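Local coordinates for protein relik capsid n-terminal domain (Oryctolagus cuniculus, PDB 2XGU) that probably forms the outward-facing part of the capsid shell of an endogenous lentivirus, with a loop resembling the cyclophilin-binding loop of relatives, at residues Thr38-Ile43 against Asn53-Val58; Gly93-Thr98 against Gly114-Asp119. All coordinates share one frame; numbering follows the deposited sequence.

Contact 1. Residues Thr38-Ile43 against Asn53-Val58; sequences TYFGVI and NMLLNV
Leu55 meets Phe40 and Ile43 where two consecutive helices, 34-43 and 49-57, lie against each other in the helical bundle of the lentiviral capsid N-terminal domain. The pairing is a worked example of helices that meet through the ends of a few side chains. Direct contact is small: about 135 Å² is buried between the segments, no hydrogen bond crosses, and the closest pair of alpha carbons, Phe40 CA and Leu55 CA, is 9.5 Å apart.

Asn53, at the start of the second segment, turns its amide to other parts of the fold. Its OD1 is bonded to Tyr124 OH and its ND2 to Arg103 O, so both polar ends are satisfied and the helix is tied to helix 118-134. Leu55 then carries the contact itself. Its CD1 methyl reaches Ile43 CD1 at 3.6 Å, the two side chains crossing obliquely and touching through their terminal methyls. Ile43 achieves this with CG1 between the backbone N and the carbonyl carbon (chi1 67°), from which an extended chi2 carries CD1 across. The same Leu55 methyl also lies 4.4 Å from Phe40 CE1, in an oblique approach to the ring. Phe40 is shared more widely: Trp22 of helix 16-29 meets its ring, and Val128, Leu129 and Leu132 of helix 118-134 pack on it, so the ring that Leu55 touches is part of the buried packing between these helices. Leu56 adds a looser neighbour. Although its CB is not directed at helix 34-43, its CD2 methyl swings back to lie 4.7 Å from Phe40 CE1.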
loop_
_atom_site.group_PDB
_atom_site.type_symbol
_atom_site.label_atom_id
_atom_site.label_comp_id
_atom_site.label_asym_id
_atom_site.label_seq_id
_atom_site.Cartn_x
_atom_site.Cartn_y
_atom_site.Cartn_z
ATOM N N THR A 38 -5.846 6.034 7.207
ATOM C CA THR A 38 -4.909 7.051 7.652
ATOM C C THR A 38 -4.643 6.955 9.166
ATOM O O THR A 38 -3.507 7.033 9.625
ATOM C CB THR A 38 -5.461 8.427 7.327
ATOM O OG1 THR A 38 -5.571 8.551 5.903
ATOM C CG2 THR A 38 -4.557 9.521 7.865
ATOM N N TYR A 39 -5.710 6.773 9.934
ATOM C CA TYR A 39 -5.594 6.629 11.388
ATOM C C TYR A 39 -4.684 5.458 11.757
ATOM O O TYR A 39 -3.781 5.602 12.595
ATOM C CB TYR A 39 -6.997 6.442 11.989
ATOM C CG TYR A 39 -7.106 6.439 13.509
ATOM C CD1 TYR A 39 -7.663 7.528 14.179
ATOM C CD2 TYR A 39 -6.710 5.343 14.264
ATOM C CE1 TYR A 39 -7.799 7.538 15.556
ATOM C CE2 TYR A 39 -6.847 5.351 15.665
ATOM C CZ TYR A 39 -7.389 6.449 16.287
ATOM O OH TYR A 39 -7.540 6.466 17.658
ATOM N N PHE A 40 -4.890 4.305 11.117
ATOM C CA PHE A 40 -4.006 3.185 11.385
ATOM C C PHE A 40 -2.549 3.528 11.038
ATOM O O PHE A 40 -1.616 3.163 11.772
ATOM C CB PHE A 40 -4.461 1.930 10.626
ATOM C CG PHE A 40 -3.733 0.684 11.049
ATOM C CD1 PHE A 40 -4.123 -0.012 12.182
ATOM C CD2 PHE A 40 -2.643 0.237 10.331
ATOM C CE1 PHE A 40 -3.439 -1.157 12.572
ATOM C CE2 PHE A 40 -1.956 -0.898 10.725
ATOM C CZ PHE A 40 -2.355 -1.583 11.838
ATOM N N GLY A 41 -2.336 4.221 9.916
ATOM C CA GLY A 41 -0.991 4.629 9.538
ATOM C C GLY A 41 -0.312 5.472 10.615
ATOM O O GLY A 41 0.846 5.255 10.942
ATOM N N VAL A 42 -1.046 6.424 11.175
ATOM C CA VAL A 42 -0.524 7.315 12.203
ATOM C C VAL A 42 -0.172 6.558 13.492
ATOM O O VAL A 42 0.923 6.712 14.053
ATOM C CB VAL A 42 -1.524 8.474 12.495
ATOM C CG1 VAL A 42 -1.072 9.298 13.695
ATOM C CG2 VAL A 42 -1.698 9.377 11.263
ATOM N N ILE A 43 -1.088 5.719 13.971
ATOM C CA ILE A 43 -0.863 5.087 15.271
ATOM C C ILE A 43 0.169 3.963 15.251
ATOM O O ILE A 43 0.761 3.644 16.288
ATOM C CB ILE A 43 -2.177 4.549 15.912
ATOM C CG1 ILE A 43 -2.745 3.377 15.117
ATOM C CG2 ILE A 43 -3.193 5.678 16.081
ATOM C CD1 ILE A 43 -3.897 2.688 15.833
ATOM N N ASN A 53 -0.771 -7.183 14.958
ATOM C CA ASN A 53 -1.715 -8.285 14.968
ATOM C C ASN A 53 -2.692 -8.153 16.120
ATOM O O ASN A 53 -3.846 -8.529 15.999
ATOM C CB ASN A 53 -0.981 -9.619 15.006
ATOM C CG ASN A 53 -0.235 -9.877 13.713
ATOM O OD1 ASN A 53 -0.619 -9.335 12.671
ATOM N ND2 ASN A 53 0.820 -10.677 13.767
ATOM N N MET A 54 -2.222 -7.585 17.225
ATOM C CA MET A 54 -3.072 -7.369 18.379
ATOM C C MET A 54 -4.239 -6.469 17.969
ATOM O O MET A 54 -5.414 -6.769 18.246
ATOM C CB MET A 54 -2.234 -6.714 19.482
ATOM C CG MET A 54 -2.439 -7.266 20.845
ATOM S SD MET A 54 -4.093 -6.841 21.344
ATOM C CE MET A 54 -4.200 -5.154 20.811
ATOM N N LEU A 55 -3.941 -5.353 17.322
ATOM C CA LEU A 55 -4.999 -4.414 16.967
ATOM C C LEU A 55 -5.925 -4.991 15.907
ATOM O O LEU A 55 -7.136 -4.768 15.952
ATOM C CB LEU A 55 -4.439 -3.067 16.505
ATOM C CG LEU A 55 -4.076 -2.058 17.599
ATOM C CD1 LEU A 55 -3.822 -0.710 16.973
ATOM C CD2 LEU A 55 -5.164 -1.942 18.643
ATOM N N LEU A 56 -5.365 -5.724 14.949
ATOM C CA LEU A 56 -6.188 -6.364 13.928
ATOM C C LEU A 56 -7.122 -7.387 14.573
ATOM O O LEU A 56 -8.316 -7.441 14.273
ATOM C CB LEU A 56 -5.329 -7.057 12.863
ATOM C CG LEU A 56 -4.487 -6.178 11.934
ATOM C CD1 LEU A 56 -3.669 -7.041 10.989
ATOM C CD2 LEU A 56 -5.375 -5.223 11.146
ATOM N N ASN A 57 -6.568 -8.190 15.477
ATOM C CA ASN A 57 -7.308 -9.308 16.053
ATOM C C ASN A 57 -8.420 -8.896 17.012
ATOM O O ASN A 57 -9.397 -9.630 17.177
ATOM C CB ASN A 57 -6.348 -10.257 16.765
ATOM C CG ASN A 57 -5.474 -11.046 15.795
ATOM O OD1 ASN A 57 -4.500 -11.678 16.200
ATOM N ND2 ASN A 57 -5.836 -11.027 14.520
ATOM N N VAL A 58 -8.285 -7.734 17.647
ATOM C CA VAL A 58 -9.321 -7.298 18.587
ATOM C C VAL A 58 -10.439 -6.533 17.893
ATOM O O VAL A 58 -11.444 -6.196 18.514
ATOM C CB VAL A 58 -8.757 -6.432 19.744
ATOM C CG1 VAL A 58 -7.724 -7.209 20.542
ATOM C CG2 VAL A 58 -8.202 -5.118 19.208
#

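Contact 2. Residues Gly93-Thr98 against Gly114-Asp119; sequences GPVPLT and GPRFAD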
loop_
_atom_site.group_PDB
_atom_site.type_symbol
_atom_site.label_atom_id
_atom_site.label_comp_id
_atom_site.label_asym_id
_atom_site.label_seq_id
_atom_site.Cartn_x
_atom_site.Cartn_y
_atom_site.Cartn_z
ATOM N N GLY A 93 25.082 -13.260 9.410
ATOM C CA GLY A 93 24.065 -12.223 9.457
ATOM C C GLY A 93 24.405 -10.995 8.625
ATOM O O GLY A 93 25.509 -10.888 8.092
ATOM N N PRO A 94 23.449 -10.061 8.499
ATOM C CA PRO A 94 22.097 -10.142 9.065
ATOM C C PRO A 94 21.254 -11.145 8.301
ATOM O O PRO A 94 21.118 -11.019 7.084
ATOM C CB PRO A 94 21.521 -8.733 8.840
ATOM C CG PRO A 94 22.604 -7.927 8.206
ATOM C CD PRO A 94 23.623 -8.865 7.665
ATOM N N VAL A 95 20.699 -12.126 9.001
ATOM C CA VAL A 95 19.874 -13.140 8.357
ATOM C C VAL A 95 18.506 -12.566 8.001
ATOM O O VAL A 95 17.801 -12.059 8.876
ATOM C CB VAL A 95 19.703 -14.386 9.248
ATOM C CG1 VAL A 95 21.007 -15.165 9.326
ATOM C CG2 VAL A 95 19.227 -13.986 10.640
ATOM N N PRO A 96 18.154 -12.609 6.703
ATOM C CA PRO A 96 16.855 -12.192 6.170
ATOM C C PRO A 96 15.763 -13.130 6.669
ATOM O O PRO A 96 16.056 -14.255 7.094
ATOM C CB PRO A 96 17.024 -12.357 4.654
ATOM C CG PRO A 96 18.468 -12.370 4.417
ATOM C CD PRO A 96 19.094 -12.983 5.630
ATOM N N LEU A 97 14.514 -12.687 6.609
ATOM C CA LEU A 97 13.465 -13.399 7.316
ATOM C C LEU A 97 12.398 -14.012 6.416
ATOM O O LEU A 97 12.232 -13.602 5.265
ATOM C CB LEU A 97 12.824 -12.468 8.338
ATOM C CG LEU A 97 13.807 -11.947 9.393
ATOM C CD1 LEU A 97 13.225 -10.771 10.147
ATOM C CD2 LEU A 97 14.203 -13.053 10.354
ATOM N N THR A 98 11.710 -15.025 6.938
ATOM C CA THR A 98 10.573 -15.609 6.241
ATOM C C THR A 98 9.351 -14.711 6.420
ATOM O O THR A 98 9.317 -13.846 7.309
ATOM C CB THR A 98 10.198 -16.990 6.799
ATOM O OG1 THR A 98 9.696 -16.833 8.131
ATOM C CG2 THR A 98 11.405 -17.935 6.810
ATOM N N GLY A 114 12.788 -7.023 19.344
ATOM C CA GLY A 114 14.240 -7.073 19.270
ATOM C C GLY A 114 14.818 -6.548 17.968
ATOM O O GLY A 114 14.115 -6.440 16.966
ATOM N N PRO A 115 16.115 -6.207 17.978
ATOM C CA PRO A 115 16.803 -5.663 16.803
ATOM C C PRO A 115 16.713 -6.562 15.580
ATOM O O PRO A 115 16.688 -6.045 14.463
ATOM C CB PRO A 115 18.261 -5.570 17.266
ATOM C CG PRO A 115 18.170 -5.404 18.736
ATOM C CD PRO A 115 16.981 -6.210 19.171
ATOM N N ARG A 116 16.669 -7.875 15.782
ATOM C CA ARG A 116 16.594 -8.822 14.673
ATOM C C ARG A 116 15.364 -8.560 13.801
ATOM O O ARG A 116 15.342 -8.912 12.620
ATOM C CB ARG A 116 16.563 -10.262 15.196
ATOM C CG ARG A 116 16.518 -11.317 14.105
ATOM C CD ARG A 116 16.388 -12.732 14.668
ATOM N NE ARG A 116 16.400 -13.731 13.601
ATOM C CZ ARG A 116 15.920 -14.964 13.724
ATOM N NH1 ARG A 116 15.380 -15.357 14.872
ATOM N NH2 ARG A 116 15.972 -15.804 12.697
ATOM N N PHE A 117 14.343 -7.950 14.402
ATOM C CA PHE A 117 13.070 -7.729 13.724
ATOM C C PHE A 117 12.750 -6.253 13.456
ATOM O O PHE A 117 11.632 -5.922 13.073
ATOM C CB PHE A 117 11.935 -8.399 14.513
ATOM C CG PHE A 117 12.071 -9.891 14.608
ATOM C CD1 PHE A 117 11.729 -10.696 13.538
ATOM C CD2 PHE A 117 12.541 -10.486 15.763
ATOM C CE1 PHE A 117 11.861 -12.075 13.616
ATOM C CE2 PHE A 117 12.667 -11.864 15.852
ATOM C CZ PHE A 117 12.331 -12.657 14.774
ATOM N N ALA A 118 13.736 -5.373 13.618
ATOM C CA ALA A 118 13.515 -3.931 13.443
ATOM C C ALA A 118 13.067 -3.567 12.027
ATOM O O ALA A 118 12.057 -2.889 11.830
ATOM C CB ALA A 118 14.768 -3.149 13.823
ATOM N N ASP A 119 13.830 -4.008 11.033
ATOM C CA ASP A 119 13.404 -3.817 9.657
ATOM C C ASP A 119 12.125 -4.620 9.372
ATOM O O ASP A 119 11.246 -4.152 8.645
ATOM C CB ASP A 119 14.517 -4.185 8.680
ATOM C CG ASP A 119 14.101 -4.017 7.243
ATOM O OD1 ASP A 119 13.776 -2.878 6.842
ATOM O OD2 ASP A 119 14.067 -5.031 6.530
#
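The backbone around Leu97 is extended and comes nearest to 114-119 at Phe117, with 8.6 Å between Leu97 CA and Phe117 CA, a gap that side chains must bridge. Leu97 does so with both methyls. CD1 lies 3.7 Å from Phe117 CD1, the leucine and phenylalanine side chains crossing at about a right angle, and it also touches the backbone carbonyl of Arg116. CD2 lies against the guanidinium group, 4.0 Å from Arg116 NE, and is also near Phe117 CE1.

Val95 and Leu97 belong to the long loop after helix 63-83. Its Gly93-Pro94 step, joined here by a cis peptide bond, is consistent with the exposed cyclophilin-binding loop of lentiviral capsids, and the contact sets the loop's returning limb beside the turn that leads into helix 118-134.

Arg116 arrives as an almost straight rod, with CG anti to the backbone N (chi1 -179°) and the chain extended as far as NE. Val95 CG2 packs 4.1 Å from that same NE, which is buried by these aliphatic neighbours and has no hydrogen-bonding partner in the model. Nearer the backbone, Arg116 CG sits over one face of the Phe117 ring, 4.2 Å above its plane and offset toward the rim.

After the N-terminal hairpin of strands 2-5 and 8-11 and helix 16-29, the chain reaches contact 1, which spans nine residues, a short connection and the first turn of helix 49-57. Helix 63-83 follows, and contact 2 then closes a second, 15-residue loop that contains the short helices 99-102 and 109-112. The two closures run in series, neither nesting nor crossing. Their centres are 22 Å apart and their nearest atoms about 11 Å, so they do not touch. Helix 118-134 connects them: the turn just ahead of it, ending at the N-cap residue Phe117, takes part in contact 2, while its later turns pack against contact 1, linking the exposed loop region to the bundle core.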